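Local coordinates for protein NAD dependent epimerase/dehydratase family (uncultured archaeon MedDCM-OCT-S05-C57, PDB 5Y1F) that probably oxidises L-threonine at its 3-position as an NAD-dependent dehydrogenase, working as a monomer of the epimerase/dehydratase family, at residues Lys125-Ser130 / Glu238-Pro243; Phe135-Pro140 / Asn151-Tyr156. One frame throughout, in Å; residues are numbered along the deposited sequence.

In the fold
Both contacts lie in the NAD-binding, Rossmann-type part of the fold, whose mixed sheet is mostly parallel, and both touch the bound NAD. Contact 1 packs strand 125-131, which pairs in parallel with strands 83-88 and 178-187, against the end of helix 229-241. Contact 2 lies in the connection after strand 125-131 and runs into the start of helix 155-174, so it is nested in the stretch of chain between the two segments of contact 1. Their centres lie about 24 Å apart and their nearest atoms about 5 Å apart, without touching. The cofactor connects them: Ser130 at the end of one segment approaches its nicotinamide ring, and Tyr156 holds its ribose.

Contact 1 (Lys125-Ser130 / Glu238-Pro243); sequences KLFCPS and ELMDAP. With NAD (nicotinamide-adenine-dinucleotide), chain B.
The ring of Phe127 meets helix 229-241 in two ways: Leu239 CD2 lies at its edge, near the ring plane, 4.3 Å from Phe127 CE1, whereas Met240 SD takes an oblique position, 5.3 Å from the centroid and 75° off the normal. With that Met-aromatic contact, the helix end packs on strand 125-131 of the Rossmann-type sheet, where Phe127 and Met240 have the nearest CA atoms across the contact. Phe127 CB, which the backbone points toward the helix, lies 3.7 Å from Met240 SD. The thioether chain of Met240 is bent at chi2 and chi3, and its SD also comes 3.6 Å from the backbone O of Leu126. On the sheet side, Ile85 and Tyr87 of strand 83-88 touch Met240 as well. Shortening Met240 to an alanine would probably open a gap beside Phe127 CB and Leu126 O and cost the Phe127 ring its sulfur neighbour. Farther along the strand, Pro129 CG lies 3.6 Å from NAD O3D and Ser130 O is 3.1 Å from NAD C6N, so the same segment runs from the helix packing into the cofactor pocket. At the other end Lys125 was modelled in two conformers, so its grip may be only part-time; in the one described, Lys125 NZ donates to Met240 O at 2.8 Å, in the carbonyl plane on a lone pair, with a C=O...N angle of 132°.

Contact 2 (Phe135-Pro140 / Asn151-Tyr156); sequences FGPDVP and NPKTVY. With NAD (nicotinamide-adenine-dinucleotide), chain B.
Pro137 and Lys153 make the apolar touch of this contact: the ring carbon Pro137 CD lies 3.7 Å from Lys153 CG, the two side chains crossing at a slant. Next to them Asp138 and Asn151 cross at about a right angle, with carboxylate and amide planes 56° apart. Asp138 CG sits between its backbone N and carbonyl carbon (chi1 61°), a torsion that turns the carboxylate back over the chain toward Asn151. Between the backbones Gly136 CA comes within 3.6 Å of Asn151 O. A CB built on Gly136 would lie 2.2 Å from Asn151 O, a clash that leaves no room for a side chain there.

Three waters fill the next shell. One receives the N-H groups of both Gly136 and Asn151 and donates to Asp138 OD1 at 2.7 Å, thereby tying the two backbones to one carboxylate oxygen. A second water donates to that same OD1 and to Asn151 O, so Asp138 OD1 takes two water hydrogens. The third donates to Phe135 O and accepts from Lys153 N at 2.9 Å.

Farther along, Tyr156 and Lys160 fit the Tyr-x-x-x-Lys motif of short-chain dehydrogenase/reductase-type enzymes, by their spacing and because both hydrogen-bond NAD; a catalytic role as in that family is plausible. Gly136 to Val139 form a type I beta turn, closed by a weak bond from Val139 N to Gly136 O. The opposing segment leads into helix 155-174, with Thr154 as its N-cap: Thr154 OG1 accepts from Gly157 N. Glu98 receives Val155 N at the same helix start. In the helix's first turn, Tyr156 has CG anti to its backbone N (chi1 169°), directing the phenol to the cofactor. Tyr156 OH shares a 2.6 Å hydrogen bond with NAD O2D, which lies in the ring plane at the edge.

Contact 1 (Lys125-Ser130 / Glu238-Pro243)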
ATOM      1  N   LYS A 125      -3.317 -17.211  -8.127  0.70  9.22           N
ATOM      2  CA  LYS A 125      -3.693 -15.808  -8.433  0.70  9.85           C
ATOM      3  C   LYS A 125      -3.006 -14.892  -7.419  0.70  9.04           C
ATOM      4  O   LYS A 125      -2.696 -15.330  -6.305  0.70  9.71           O
ATOM      5  CB  LYS A 125      -5.196 -15.654  -8.333  0.70 13.42           C
ATOM      6  CG  LYS A 125      -5.739 -14.587  -9.237  0.70 22.00           C
ATOM      7  CD  LYS A 125      -6.033 -13.390  -8.393  0.70 21.11           C
ATOM      8  CE  LYS A 125      -7.470 -13.441  -7.958  0.70 21.36           C
ATOM      9  NZ  LYS A 125      -8.146 -12.395  -8.715  0.70  8.88           N
ATOM     10  N   LEU A 126      -2.684 -13.663  -7.842  1.00  7.80           N
ATOM     11  CA  LEU A 126      -1.819 -12.770  -7.053  1.00  8.30           C
ATOM     12  C   LEU A 126      -2.354 -11.347  -7.040  1.00  7.70           C
ATOM     13  O   LEU A 126      -2.908 -10.859  -8.046  1.00  7.98           O
ATOM     14  CB  LEU A 126      -0.430 -12.698  -7.624  1.00  8.44           C
ATOM     15  CG  LEU A 126       0.420 -13.969  -7.591  1.00  9.71           C
ATOM     16  CD1 LEU A 126       1.747 -13.697  -8.287  1.00 10.21           C
ATOM     17  CD2 LEU A 126       0.633 -14.548  -6.210  1.00  9.69           C
ATOM     18  N   PHE A 127      -2.130 -10.704  -5.911  1.00  6.74           N
ATOM     19  CA  PHE A 127      -2.203  -9.245  -5.796  1.00  6.83           C
ATOM     20  C   PHE A 127      -0.817  -8.775  -5.394  1.00  6.86           C
ATOM     21  O   PHE A 127      -0.321  -9.161  -4.339  1.00  7.96           O
ATOM     22  CB  PHE A 127      -3.236  -8.792  -4.766  1.00  6.96           C
ATOM     23  CG  PHE A 127      -3.313  -7.287  -4.640  1.00  7.10           C
ATOM     24  CD1 PHE A 127      -3.941  -6.519  -5.602  1.00  7.51           C
ATOM     25  CD2 PHE A 127      -2.705  -6.650  -3.596  1.00  7.46           C
ATOM     26  CE1 PHE A 127      -3.931  -5.147  -5.514  1.00  8.69           C
ATOM     27  CE2 PHE A 127      -2.715  -5.273  -3.496  1.00  7.84           C
ATOM     28  CZ  PHE A 127      -3.331  -4.538  -4.454  1.00  8.46           C
ATOM     29  N   CYS A 128      -0.182  -7.919  -6.224  1.00  7.05           N
ATOM     30  CA  CYS A 128       1.177  -7.431  -5.978  1.00  7.42           C
ATOM     31  C   CYS A 128       1.153  -5.944  -6.221  1.00  8.43           C
ATOM     32  O   CYS A 128       1.186  -5.508  -7.384  1.00  9.54           O
ATOM     33  CB  CYS A 128       2.198  -8.094  -6.893  1.00  8.24           C
ATOM     34  SG  CYS A 128       2.304  -9.883  -6.686  1.00  9.90           S
ATOM     35  N   PRO A 129       1.077  -5.147  -5.166  1.00  8.27           N
ATOM     36  CA  PRO A 129       0.894  -3.712  -5.364  1.00  7.85           C
ATOM     37  C   PRO A 129       2.128  -2.963  -5.784  1.00  7.51           C
ATOM     38  O   PRO A 129       3.278  -3.377  -5.458  1.00  7.66           O
ATOM     39  CB  PRO A 129       0.377  -3.226  -4.020  1.00  9.40           C
ATOM     40  CG  PRO A 129       0.985  -4.146  -3.045  1.00  9.49           C
ATOM     41  CD  PRO A 129       0.985  -5.504  -3.744  1.00  8.43           C
ATOM     42  N   SER A 130       1.894  -1.838  -6.454  1.00  7.46           N
ATOM     43  CA  SER A 130       2.937  -0.873  -6.826  1.00  7.15           C
ATOM     44  C   SER A 130       2.749   0.371  -5.979  1.00  7.50           C
ATOM     45  O   SER A 130       2.257   0.285  -4.854  1.00 10.48           O
ATOM     46  CB  SER A 130       2.811  -0.643  -8.301  1.00  8.00           C
ATOM     47  OG  SER A 130       3.829   0.205  -8.758  1.00  8.32           O
ATOM     48  N   GLU A 238     -12.122  -5.232  -4.753  1.00  9.29           N
ATOM     49  CA  GLU A 238     -12.888  -5.072  -5.977  1.00  9.13           C
ATOM     50  C   GLU A 238     -12.056  -5.430  -7.200  1.00  9.71           C
ATOM     51  O   GLU A 238     -12.537  -6.128  -8.123  1.00 10.73           O
ATOM     52  CB  GLU A 238     -13.417  -3.649  -6.122  1.00 10.02           C
ATOM     53  CG  GLU A 238     -14.548  -3.343  -5.175  1.00 12.60           C
ATOM     54  CD  GLU A 238     -15.042  -1.924  -5.280  1.00 12.87           C
ATOM     55  OE1 GLU A 238     -14.508  -1.140  -6.075  1.00 14.39           O
ATOM     56  OE2 GLU A 238     -15.908  -1.562  -4.454  1.00 15.26           O
ATOM     57  N   LEU A 239     -10.800  -4.983  -7.252  1.00  8.85           N
ATOM     58  CA  LEU A 239      -9.954  -5.332  -8.373  1.00  7.98           C
ATOM     59  C   LEU A 239      -9.769  -6.849  -8.448  1.00  8.25           C
ATOM     60  O   LEU A 239      -9.868  -7.446  -9.508  1.00  9.25           O
ATOM     61  CB  LEU A 239      -8.585  -4.644  -8.235  1.00  8.39           C
ATOM     62  CG  LEU A 239      -7.526  -5.093  -9.268  1.00  8.31           C
ATOM     63  CD1 LEU A 239      -8.036  -4.939 -10.689  1.00  9.62           C
ATOM     64  CD2 LEU A 239      -6.240  -4.271  -9.046  1.00  9.71           C
ATOM     65  N   MET A 240      -9.522  -7.475  -7.318  1.00  8.91           N
ATOM     66  CA  MET A 240      -9.341  -8.925  -7.313  1.00  9.04           C
ATOM     67  C   MET A 240     -10.563  -9.698  -7.729  1.00 10.05           C
ATOM     68  O   MET A 240     -10.424 -10.809  -8.264  1.00 11.27           O
ATOM     69  CB  MET A 240      -8.818  -9.370  -5.959  1.00  9.17           C
ATOM     70  CG  MET A 240      -7.354  -8.983  -5.728  1.00  8.72           C
ATOM     71  SD  MET A 240      -6.173  -9.827  -6.792  1.00  9.48           S
ATOM     72  CE  MET A 240      -5.988 -11.381  -5.948  1.00  9.97           C
ATOM     73  N   ASP A 241     -11.743  -9.154  -7.478  1.00 10.14           N
ATOM     74  CA  ASP A 241     -12.990  -9.823  -7.861  1.00 12.21           C
ATOM     75  C   ASP A 241     -13.415  -9.565  -9.256  1.00 11.44           C
ATOM     76  O   ASP A 241     -14.328 -10.267  -9.730  1.00 14.72           O
ATOM     77  CB  ASP A 241     -14.136  -9.332  -6.997  1.00 15.70           C
ATOM     78  CG  ASP A 241     -14.166  -9.967  -5.671  1.00 23.83           C
ATOM     79  OD1 ASP A 241     -13.492 -10.994  -5.478  1.00 31.17           O
ATOM     80  OD2 ASP A 241     -14.873  -9.411  -4.801  1.00 29.21           O
ATOM     81  N   ALA A 242     -12.832  -8.624  -9.985  1.00 10.51           N
ATOM     82  CA  ALA A 242     -13.282  -8.316 -11.324  1.00 11.65           C
ATOM     83  C   ALA A 242     -13.076  -9.514 -12.254  1.00 12.75           C
ATOM     84  O   ALA A 242     -12.095 -10.227 -12.157  1.00 12.22           O
ATOM     85  CB  ALA A 242     -12.546  -7.123 -11.855  1.00 11.83           C
ATOM     86  N   PRO A 243     -13.920  -9.657 -13.291  1.00 13.06           N
ATOM     87  CA  PRO A 243     -13.586 -10.668 -14.292  1.00 12.33           C
ATOM     88  C   PRO A 243     -12.310 -10.287 -14.996  1.00 12.91           C
ATOM     89  O   PRO A 243     -12.130  -9.143 -15.410  1.00 12.43           O
ATOM     90  CB  PRO A 243     -14.781 -10.649 -15.253  1.00 14.80           C
ATOM     91  CG  PRO A 243     -15.791  -9.723 -14.680  1.00 16.92           C
ATOM     92  CD  PRO A 243     -15.186  -8.949 -13.554  1.00 13.34           C
TER
HETATM   93  PA  NAD B 401       4.567  -1.934   5.813  1.00  9.07           P
HETATM   94  O1A NAD B 401       3.614  -1.392   6.893  1.00  8.86           O
HETATM   95  O2A NAD B 401       6.061  -1.567   5.942  1.00 10.19           O
HETATM   96  O5B NAD B 401       4.378  -3.547   5.817  1.00  9.84           O
HETATM   97  C5B NAD B 401       5.309  -4.362   5.136  1.00 10.06           C
HETATM   98  C4B NAD B 401       5.519  -5.607   5.944  1.00 10.04           C
HETATM   99  O4B NAD B 401       6.536  -6.307   5.207  1.00  9.36           O
HETATM  100  C3B NAD B 401       6.062  -5.356   7.340  1.00  9.83           C
HETATM  101  O3B NAD B 401       5.177  -5.928   8.276  1.00 10.64           O
HETATM  102  C2B NAD B 401       7.437  -6.040   7.329  1.00  9.61           C
HETATM  103  O2B NAD B 401       7.792  -6.747   8.531  1.00 10.83           O
HETATM  104  C1B NAD B 401       7.311  -6.998   6.161  1.00  8.85           C
HETATM  105  N9A NAD B 401       8.642  -7.333   5.616  1.00  9.10           N
HETATM  106  C8A NAD B 401       9.696  -6.506   5.471  1.00 10.02           C
HETATM  107  N7A NAD B 401      10.764  -7.176   5.040  1.00  9.94           N
HETATM  108  C5A NAD B 401      10.378  -8.449   4.958  1.00  8.67           C
HETATM  109  C6A NAD B 401      11.045  -9.702   4.579  1.00  9.59           C
HETATM  110  N6A NAD B 401      12.350  -9.717   4.212  1.00 10.11           N
HETATM  111  N1A NAD B 401      10.320 -10.816   4.568  1.00 10.60           N
HETATM  112  C2A NAD B 401       9.061 -10.816   4.967  1.00  9.13           C
HETATM  113  N3A NAD B 401       8.380  -9.723   5.311  1.00  9.34           N
HETATM  114  C4A NAD B 401       8.998  -8.551   5.318  1.00  9.18           C
HETATM  115  O3  NAD B 401       4.098  -1.544   4.334  1.00  8.25           O
HETATM  116  PN  NAD B 401       2.598  -1.194   3.854  1.00  8.19           P
HETATM  117  O1N NAD B 401       1.582  -2.100   4.563  1.00  8.01           O
HETATM  118  O2N NAD B 401       2.372   0.299   3.981  1.00  9.11           O
HETATM  119  O5D NAD B 401       2.704  -1.594   2.289  1.00  9.23           O
HETATM  120  C5D NAD B 401       2.325  -2.867   1.869  1.00  8.32           C
HETATM  121  C4D NAD B 401       2.492  -2.861   0.343  1.00  8.50           C
HETATM  122  O4D NAD B 401       1.753  -1.744  -0.222  1.00  8.63           O
HETATM  123  C3D NAD B 401       3.930  -2.721  -0.104  1.00  7.52           C
HETATM  124  O3D NAD B 401       4.080  -3.382  -1.390  1.00  8.93           O
HETATM  125  C2D NAD B 401       4.048  -1.211  -0.383  1.00  7.99           C
HETATM  126  O2D NAD B 401       5.098  -0.941  -1.343  1.00  8.65           O
HETATM  127  C1D NAD B 401       2.646  -0.918  -0.946  1.00  8.32           C
HETATM  128  N1N NAD B 401       2.280   0.507  -0.806  1.00  7.72           N
HETATM  129  C2N NAD B 401       1.929   1.070   0.391  1.00  7.62           C
HETATM  130  C3N NAD B 401       1.605   2.405   0.476  1.00  8.66           C
HETATM  131  C7N NAD B 401       1.164   3.073   1.774  1.00  9.53           C
HETATM  132  O7N NAD B 401       0.954   4.256   1.769  1.00 12.65           O
HETATM  133  N7N NAD B 401       0.978   2.352   2.851  1.00  7.24           N
HETATM  134  C4N NAD B 401       1.632   3.182  -0.670  1.00  9.38           C
HETATM  135  C5N NAD B 401       2.033   2.617  -1.869  1.00  8.91           C
HETATM  136  C6N NAD B 401       2.348   1.272  -1.908  1.00  8.37           C

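Contact 2 (Phe135-Pro140 / Asn151-Tyr156)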
ATOM      1  N   PHE A 135       6.527   7.175 -10.504  1.00  6.82           N
ATOM      2  CA  PHE A 135       6.588   8.392 -11.310  1.00  7.47           C
ATOM      3  C   PHE A 135       7.693   9.311 -10.846  1.00  7.86           C
ATOM      4  O   PHE A 135       7.999   9.417  -9.641  1.00  8.19           O
ATOM      5  CB  PHE A 135       5.270   9.149 -11.237  1.00  7.60           C
ATOM      6  CG  PHE A 135       4.081   8.341 -11.716  1.00  7.82           C
ATOM      7  CD1 PHE A 135       4.046   7.872 -13.002  1.00  8.92           C
ATOM      8  CD2 PHE A 135       3.028   8.031 -10.858  1.00  8.88           C
ATOM      9  CE1 PHE A 135       2.887   7.163 -13.460  1.00 10.03           C
ATOM     10  CE2 PHE A 135       1.919   7.310 -11.311  1.00  9.40           C
ATOM     11  CZ  PHE A 135       1.850   6.891 -12.594  1.00 10.72           C
ATOM     12  N   GLY A 136       8.282  10.001 -11.812  1.00  8.20           N
ATOM     13  CA  GLY A 136       9.232  11.071 -11.527  1.00  9.10           C
ATOM     14  C   GLY A 136       8.829  12.380 -12.149  1.00  8.91           C
ATOM     15  O   GLY A 136       7.799  12.476 -12.772  1.00  9.76           O
ATOM     16  N   PRO A 137       9.656  13.438 -11.973  1.00  9.72           N
ATOM     17  CA  PRO A 137       9.229  14.782 -12.354  1.00 10.99           C
ATOM     18  C   PRO A 137       9.280  15.059 -13.844  1.00 10.74           C
ATOM     19  O   PRO A 137       8.990  16.176 -14.254  1.00 12.86           O
ATOM     20  CB  PRO A 137      10.223  15.701 -11.649  1.00 13.55           C
ATOM     21  CG  PRO A 137      11.301  14.857 -11.163  1.00 15.45           C
ATOM     22  CD  PRO A 137      10.857  13.443 -11.129  1.00 10.85           C
ATOM     23  N   ASP A 138       9.619  14.097 -14.650  1.00 11.26           N
ATOM     24  CA  ASP A 138       9.657  14.235 -16.126  1.00 13.17           C
ATOM     25  C   ASP A 138       8.283  14.028 -16.714  1.00 13.53           C
ATOM     26  O   ASP A 138       8.076  14.285 -17.931  1.00 17.75           O
ATOM     27  CB  ASP A 138      10.623  13.180 -16.726  1.00 13.90           C
ATOM     28  CG  ASP A 138      10.216  11.759 -16.450  1.00 15.94           C
ATOM     29  OD1 ASP A 138      10.028  11.410 -15.264  1.00 13.43           O
ATOM     30  OD2 ASP A 138      10.197  10.923 -17.419  1.00 17.65           O
ATOM     31  N   VAL A 139       7.304  13.613 -15.926  1.00 11.67           N
ATOM     32  CA  VAL A 139       5.949  13.448 -16.421  1.00 11.86           C
ATOM     33  C   VAL A 139       5.041  14.372 -15.608  1.00 10.50           C
ATOM     34  O   VAL A 139       5.477  14.944 -14.601  1.00 11.94           O
ATOM     35  CB  VAL A 139       5.522  11.954 -16.382  1.00 13.63           C
ATOM     36  CG1 VAL A 139       6.485  11.081 -17.155  1.00 14.27           C
ATOM     37  CG2 VAL A 139       5.333  11.455 -14.952  1.00 13.88           C
ATOM     38  N   PRO A 140       3.778  14.519 -15.998  1.00 11.44           N
ATOM     39  CA  PRO A 140       2.938  15.516 -15.346  1.00 11.28           C
ATOM     40  C   PRO A 140       2.844  15.286 -13.842  1.00 12.62           C
ATOM     41  O   PRO A 140       2.718  14.130 -13.399  1.00 13.40           O
ATOM     42  CB  PRO A 140       1.569  15.333 -16.023  1.00 12.52           C
ATOM     43  CG  PRO A 140       1.939  14.845 -17.391  1.00 14.18           C
ATOM     44  CD  PRO A 140       3.109  13.928 -17.182  1.00 12.39           C
ATOM     45  N   ASN A 151      10.271   7.034 -14.687  1.00  8.61           N
ATOM     46  CA  ASN A 151      11.652   7.361 -14.359  1.00  9.05           C
ATOM     47  C   ASN A 151      11.757   7.871 -12.933  1.00  9.14           C
ATOM     48  O   ASN A 151      12.007   9.037 -12.655  1.00  9.97           O
ATOM     49  CB  ASN A 151      12.203   8.405 -15.344  1.00 11.19           C
ATOM     50  CG  ASN A 151      12.237   7.874 -16.772  1.00 12.65           C
ATOM     51  OD1 ASN A 151      11.550   8.404 -17.660  1.00 16.59           O
ATOM     52  ND2 ASN A 151      13.020   6.861 -16.981  1.00 12.74           N
ATOM     53  N   PRO A 152      11.500   6.999 -11.992  1.00  8.20           N
ATOM     54  CA  PRO A 152      11.494   7.391 -10.599  1.00  9.20           C
ATOM     55  C   PRO A 152      12.846   7.843 -10.105  1.00  9.32           C
ATOM     56  O   PRO A 152      13.885   7.321 -10.554  1.00  9.76           O
ATOM     57  CB  PRO A 152      11.080   6.108  -9.871  1.00 10.67           C
ATOM     58  CG  PRO A 152      11.427   5.032 -10.751  1.00 10.13           C
ATOM     59  CD  PRO A 152      11.179   5.573 -12.137  1.00  9.59           C
ATOM     60  N   LYS A 153      12.810   8.698  -9.095  1.00  9.06           N
ATOM     61  CA  LYS A 153      14.013   9.236  -8.465  1.00 11.01           C
ATOM     62  C   LYS A 153      14.273   8.630  -7.102  1.00 12.05           C
ATOM     63  O   LYS A 153      15.012   9.236  -6.288  1.00 16.96           O
ATOM     64  CB  LYS A 153      13.857  10.757  -8.303  1.00 11.34           C
ATOM     65  CG  LYS A 153      13.691  11.532  -9.589  1.00 15.95           C
ATOM     66  CD  LYS A 153      14.862  11.308 -10.511  1.00 21.55           C
ATOM     67  CE  LYS A 153      14.866  12.290 -11.674  1.00 28.61           C
ATOM     68  NZ  LYS A 153      16.159  13.014 -11.805  1.00 37.93           N
ATOM     69  N   THR A 154      13.726   7.471  -6.803  1.00  9.71           N
ATOM     70  CA  THR A 154      14.066   6.742  -5.597  1.00  9.41           C
ATOM     71  C   THR A 154      14.384   5.320  -5.927  1.00  8.90           C
ATOM     72  O   THR A 154      13.872   4.748  -6.896  1.00  9.60           O
ATOM     73  CB  THR A 154      12.913   6.770  -4.563  1.00 10.77           C
ATOM     74  OG1 THR A 154      11.726   6.091  -5.075  1.00  9.78           O
ATOM     75  CG2 THR A 154      12.543   8.195  -4.232  1.00 13.15           C
ATOM     76  N   VAL A 155      15.147   4.690  -5.026  1.00 10.01           N
ATOM     77  CA  VAL A 155      15.426   3.280  -5.125  1.00 11.90           C
ATOM     78  C   VAL A 155      14.118   2.466  -5.102  1.00  8.81           C
ATOM     79  O   VAL A 155      13.943   1.540  -5.856  1.00  9.64           O
ATOM     80  CB  VAL A 155      16.355   2.827  -3.948  1.00 13.74           C
ATOM     81  CG1 VAL A 155      16.574   1.332  -4.000  1.00 18.29           C
ATOM     82  CG2 VAL A 155      17.697   3.600  -3.991  1.00 16.45           C
ATOM     83  N   TYR A 156      13.267   2.776  -4.139  1.00  9.58           N
ATOM     84  CA  TYR A 156      11.968   2.106  -4.012  1.00  8.78           C
ATOM     85  C   TYR A 156      11.161   2.218  -5.306  1.00  8.27           C
ATOM     86  O   TYR A 156      10.604   1.229  -5.779  1.00  8.15           O
ATOM     87  CB  TYR A 156      11.251   2.729  -2.844  1.00  8.94           C
ATOM     88  CG  TYR A 156       9.788   2.373  -2.679  1.00  8.27           C
ATOM     89  CD1 TYR A 156       9.408   1.193  -2.086  1.00  8.00           C
ATOM     90  CD2 TYR A 156       8.813   3.235  -3.072  1.00  7.97           C
ATOM     91  CE1 TYR A 156       8.084   0.885  -1.830  1.00  8.70           C
ATOM     92  CE2 TYR A 156       7.475   2.940  -2.853  1.00  7.89           C
ATOM     93  CZ  TYR A 156       7.125   1.809  -2.159  1.00  8.34           C
ATOM     94  OH  TYR A 156       5.803   1.559  -1.824  1.00  8.99           O
TER
HETATM   95  PA  NAD B 401       4.567  -1.934   5.813  1.00  9.07           P
HETATM   96  O1A NAD B 401       3.614  -1.392   6.893  1.00  8.86           O
HETATM   97  O2A NAD B 401       6.061  -1.567   5.942  1.00 10.19           O
HETATM   98  O5B NAD B 401       4.378  -3.547   5.817  1.00  9.84           O
HETATM   99  C5B NAD B 401       5.309  -4.362   5.136  1.00 10.06           C
HETATM  100  C4B NAD B 401       5.519  -5.607   5.944  1.00 10.04           C
HETATM  101  O4B NAD B 401       6.536  -6.307   5.207  1.00  9.36           O
HETATM  102  C3B NAD B 401       6.062  -5.356   7.340  1.00  9.83           C
HETATM  103  O3B NAD B 401       5.177  -5.928   8.276  1.00 10.64           O
HETATM  104  C2B NAD B 401       7.437  -6.040   7.329  1.00  9.61           C
HETATM  105  O2B NAD B 401       7.792  -6.747   8.531  1.00 10.83           O
HETATM  106  C1B NAD B 401       7.311  -6.998   6.161  1.00  8.85           C
HETATM  107  N9A NAD B 401       8.642  -7.333   5.616  1.00  9.10           N
HETATM  108  C8A NAD B 401       9.696  -6.506   5.471  1.00 10.02           C
HETATM  109  N7A NAD B 401      10.764  -7.176   5.040  1.00  9.94           N
HETATM  110  C5A NAD B 401      10.378  -8.449   4.958  1.00  8.67           C
HETATM  111  C6A NAD B 401      11.045  -9.702   4.579  1.00  9.59           C
HETATM  112  N6A NAD B 401      12.350  -9.717   4.212  1.00 10.11           N
HETATM  113  N1A NAD B 401      10.320 -10.816   4.568  1.00 10.60           N
HETATM  114  C2A NAD B 401       9.061 -10.816   4.967  1.00  9.13           C
HETATM  115  N3A NAD B 401       8.380  -9.723   5.311  1.00  9.34           N
HETATM  116  C4A NAD B 401       8.998  -8.551   5.318  1.00  9.18           C
HETATM  117  O3  NAD B 401       4.098  -1.544   4.334  1.00  8.25           O
HETATM  118  PN  NAD B 401       2.598  -1.194   3.854  1.00  8.19           P
HETATM  119  O1N NAD B 401       1.582  -2.100   4.563  1.00  8.01           O
HETATM  120  O2N NAD B 401       2.372   0.299   3.981  1.00  9.11           O
HETATM  121  O5D NAD B 401       2.704  -1.594   2.289  1.00  9.23           O
HETATM  122  C5D NAD B 401       2.325  -2.867   1.869  1.00  8.32           C
HETATM  123  C4D NAD B 401       2.492  -2.861   0.343  1.00  8.50           C
HETATM  124  O4D NAD B 401       1.753  -1.744  -0.222  1.00  8.63           O
HETATM  125  C3D NAD B 401       3.930  -2.721  -0.104  1.00  7.52           C
HETATM  126  O3D NAD B 401       4.080  -3.382  -1.390  1.00  8.93           O
HETATM  127  C2D NAD B 401       4.048  -1.211  -0.383  1.00  7.99           C
HETATM  128  O2D NAD B 401       5.098  -0.941  -1.343  1.00  8.65           O
HETATM  129  C1D NAD B 401       2.646  -0.918  -0.946  1.00  8.32           C
HETATM  130  N1N NAD B 401       2.280   0.507  -0.806  1.00  7.72           N
HETATM  131  C2N NAD B 401       1.929   1.070   0.391  1.00  7.62           C
HETATM  132  C3N NAD B 401       1.605   2.405   0.476  1.00  8.66           C
HETATM  133  C7N NAD B 401       1.164   3.073   1.774  1.00  9.53           C
HETATM  134  O7N NAD B 401       0.954   4.256   1.769  1.00 12.65           O
HETATM  135  N7N NAD B 401       0.978   2.352   2.851  1.00  7.24           N
HETATM  136  C4N NAD B 401       1.632   3.182  -0.670  1.00  9.38           C
HETATM  137  C5N NAD B 401       2.033   2.617  -1.869  1.00  8.91           C
HETATM  138  C6N NAD B 401       2.348   1.272  -1.908  1.00  8.37           C
HETATM  139  O   HOH W   1      10.285   9.811  -8.170  1.00  8.69           O
HETATM  140  O   HOH W   2       8.478   9.245 -14.584  1.00  9.50           O
HETATM  141  O   HOH W   3      12.280  11.545 -13.660  1.00 16.25           O